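Local coordinates for putative signal recognition particle protein (Chaetomium thermophilum, PDB 5CK4), which probably binds GTP and is held here with GDP, as the Arf-like GTPase beta subunit of the signal recognition particle receptor at the endoplasmic reticulum membrane, at residues A[303-306]-A[307-311]. Sequence-based numbering, arbitrary orientation.
Sequences PGAE and RWWRW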
loop_
_atom_site.group_PDB
_atom_site.type_symbol
_atom_site.label_atom_id
_atom_site.label_comp_id
_atom_site.label_asym_id
_atom_site.label_seq_id
_atom_site.Cartn_x
_atom_site.Cartn_y
_atom_site.Cartn_z
ATOM N N PRO A 303 -14.486 -5.934 -12.056
ATOM C CA PRO A 303 -14.920 -4.773 -11.260
ATOM C C PRO A 303 -14.239 -3.469 -11.674
ATOM O O PRO A 303 -14.738 -2.387 -11.362
ATOM C CB PRO A 303 -14.465 -5.118 -9.832
ATOM C CG PRO A 303 -14.074 -6.550 -9.848
ATOM C CD PRO A 303 -13.747 -6.926 -11.255
ATOM N N GLY A 304 -13.087 -3.579 -12.330
ATOM C CA GLY A 304 -12.331 -2.424 -12.775
ATOM C C GLY A 304 -11.561 -1.738 -11.670
ATOM O O GLY A 304 -11.276 -2.333 -10.622
ATOM N N ALA A 305 -11.235 -0.467 -11.886
ATOM C CA ALA A 305 -10.373 0.251 -10.948
ATOM C C ALA A 305 -11.063 1.424 -10.245
ATOM O O ALA A 305 -10.476 2.049 -9.368
ATOM C CB ALA A 305 -9.115 0.742 -11.665
ATOM N N GLU A 306 -12.304 1.723 -10.627
ATOM C CA GLU A 306 -12.990 2.898 -10.089
ATOM C C GLU A 306 -13.226 2.882 -8.574
ATOM O O GLU A 306 -13.154 3.929 -7.922
ATOM C CB GLU A 306 -14.300 3.159 -10.840
ATOM C CG GLU A 306 -14.095 3.854 -12.178
ATOM C CD GLU A 306 -13.538 5.268 -12.039
ATOM O OE1 GLU A 306 -13.755 5.909 -10.986
ATOM O OE2 GLU A 306 -12.882 5.744 -12.990
ATOM N N ARG A 307 -13.521 1.713 -8.016
ATOM C CA ARG A 307 -13.713 1.616 -6.571
ATOM C C ARG A 307 -12.430 1.973 -5.818
ATOM O O ARG A 307 -12.487 2.566 -4.739
ATOM C CB ARG A 307 -14.191 0.225 -6.151
ATOM C CG ARG A 307 -15.609 -0.111 -6.589
ATOM C CD ARG A 307 -16.271 -1.055 -5.593
ATOM N NE ARG A 307 -16.359 -0.453 -4.263
ATOM C CZ ARG A 307 -15.968 -1.048 -3.137
ATOM N NH1 ARG A 307 -15.462 -2.277 -3.167
ATOM N NH2 ARG A 307 -16.088 -0.412 -1.979
ATOM N N TRP A 308 -11.280 1.605 -6.383
ATOM C CA TRP A 308 -9.997 1.980 -5.794
ATOM C C TRP A 308 -9.859 3.500 -5.780
ATOM O O TRP A 308 -9.501 4.079 -4.759
ATOM C CB TRP A 308 -8.824 1.387 -6.578
ATOM C CG TRP A 308 -8.618 -0.092 -6.477
ATOM C CD1 TRP A 308 -9.016 -0.922 -5.475
ATOM C CD2 TRP A 308 -7.925 -0.915 -7.429
ATOM N NE1 TRP A 308 -8.629 -2.214 -5.748
ATOM C CE2 TRP A 308 -7.959 -2.233 -6.943
ATOM C CE3 TRP A 308 -7.303 -0.661 -8.659
ATOM C CZ2 TRP A 308 -7.365 -3.296 -7.625
ATOM C CZ3 TRP A 308 -6.719 -1.717 -9.339
ATOM C CH2 TRP A 308 -6.755 -3.020 -8.822
ATOM N N TRP A 309 -10.143 4.148 -6.914
ATOM C CA TRP A 309 -10.014 5.603 -7.010
ATOM C C TRP A 309 -10.961 6.325 -6.055
ATOM O O TRP A 309 -10.631 7.386 -5.527
ATOM C CB TRP A 309 -10.281 6.117 -8.436
ATOM C CG TRP A 309 -9.459 5.492 -9.549
ATOM C CD1 TRP A 309 -9.918 5.118 -10.777
ATOM C CD2 TRP A 309 -8.050 5.187 -9.541
ATOM N NE1 TRP A 309 -8.896 4.597 -11.532
ATOM C CE2 TRP A 309 -7.740 4.623 -10.798
ATOM C CE3 TRP A 309 -7.027 5.329 -8.598
ATOM C CZ2 TRP A 309 -6.454 4.201 -11.132
ATOM C CZ3 TRP A 309 -5.752 4.906 -8.932
ATOM C CH2 TRP A 309 -5.476 4.357 -10.189
ATOM N N ARG A 310 -12.144 5.757 -5.857
ATOM C CA ARG A 310 -13.144 6.355 -4.978
ATOM C C ARG A 310 -12.691 6.306 -3.520
ATOM O O ARG A 310 -12.820 7.283 -2.783
ATOM C CB ARG A 310 -14.475 5.621 -5.130
ATOM C CG ARG A 310 -15.626 6.203 -4.337
ATOM C CD ARG A 310 -16.951 5.595 -4.797
ATOM N NE ARG A 310 -17.198 5.823 -6.224
ATOM C CZ ARG A 310 -17.044 4.906 -7.178
ATOM N NH1 ARG A 310 -16.643 3.681 -6.868
ATOM N NH2 ARG A 310 -17.293 5.212 -8.448
ATOM N N TRP A 311 -12.154 5.156 -3.119
ATOM C CA TRP A 311 -11.695 4.949 -1.747
ATOM C C TRP A 311 -10.611 5.965 -1.377
ATOM O O TRP A 311 -10.669 6.597 -0.316
ATOM C CB TRP A 311 -11.179 3.515 -1.589
ATOM C CG TRP A 311 -10.918 3.076 -0.176
ATOM C CD1 TRP A 311 -11.789 2.437 0.660
ATOM C CD2 TRP A 311 -9.696 3.231 0.559
ATOM N NE1 TRP A 311 -11.185 2.186 1.870
ATOM C CE2 TRP A 311 -9.901 2.666 1.833
ATOM C CE3 TRP A 311 -8.455 3.803 0.267
ATOM C CZ2 TRP A 311 -8.908 2.648 2.807
ATOM C CZ3 TRP A 311 -7.467 3.783 1.241
ATOM C CH2 TRP A 311 -7.702 3.211 2.491
HETATM O O HOH W 1 -14.140 -0.932 -9.196
HETATM O O HOH W 2 -11.771 -1.516 -7.847
HETATM O O HOH W 3 -10.347 3.980 -13.854
#
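Ala305 sits between two tryptophans, its CB 3.8 Å from CE3 of Trp308 on one hand and 3.9 Å from NE1 of Trp309 on the other. Its carbonyl oxygen does double duty: it accepts the amide of Trp309 (N to O 3.2 Å, N-H...O 160°) in the carbonyl plane and lies over one face of that residue's indole, toward the rim. Glu306 reaches the same ring from its edge, with the carboxylate carbon in the indole plane and the carboxylate turned 72° to it; OE2 is 3.8 Å from Trp309 CD1. With CG of Glu306 beside its own backbone N (chi1 -79°) and the chain bent again at chi2, the carboxylate folds back to this edge, where one water donates to OE2 and accepts from Trp309 NE1 at 2.8 Å. Replacing Trp309 by an alanine removes the indole, and the water would probably lose its NE1 donor while a gap opened beside Ala305 CB. One residue on, Arg310 N donates the next backbone hydrogen bond, to Glu306 O at 2.9 Å, and the Arg310 guanidinium lays a face over that oxygen. A second water bridges Pro303 O and Arg307 N, tying the preceding loop to the first turn. Farther out, Trp309 meets Phe39 edge-to-face and Arg109 in a cation-pi contact, whereas Trp308 gives its NE1 proton to Met294 O and packs against Leu35 and the GDP-binding Asn219. The whole is a helix N-terminus with its first i to i+4 bonds, seating the C-terminal helix of a P-loop GTPase fold against the central sheet and helix 32-40, near the nucleotide.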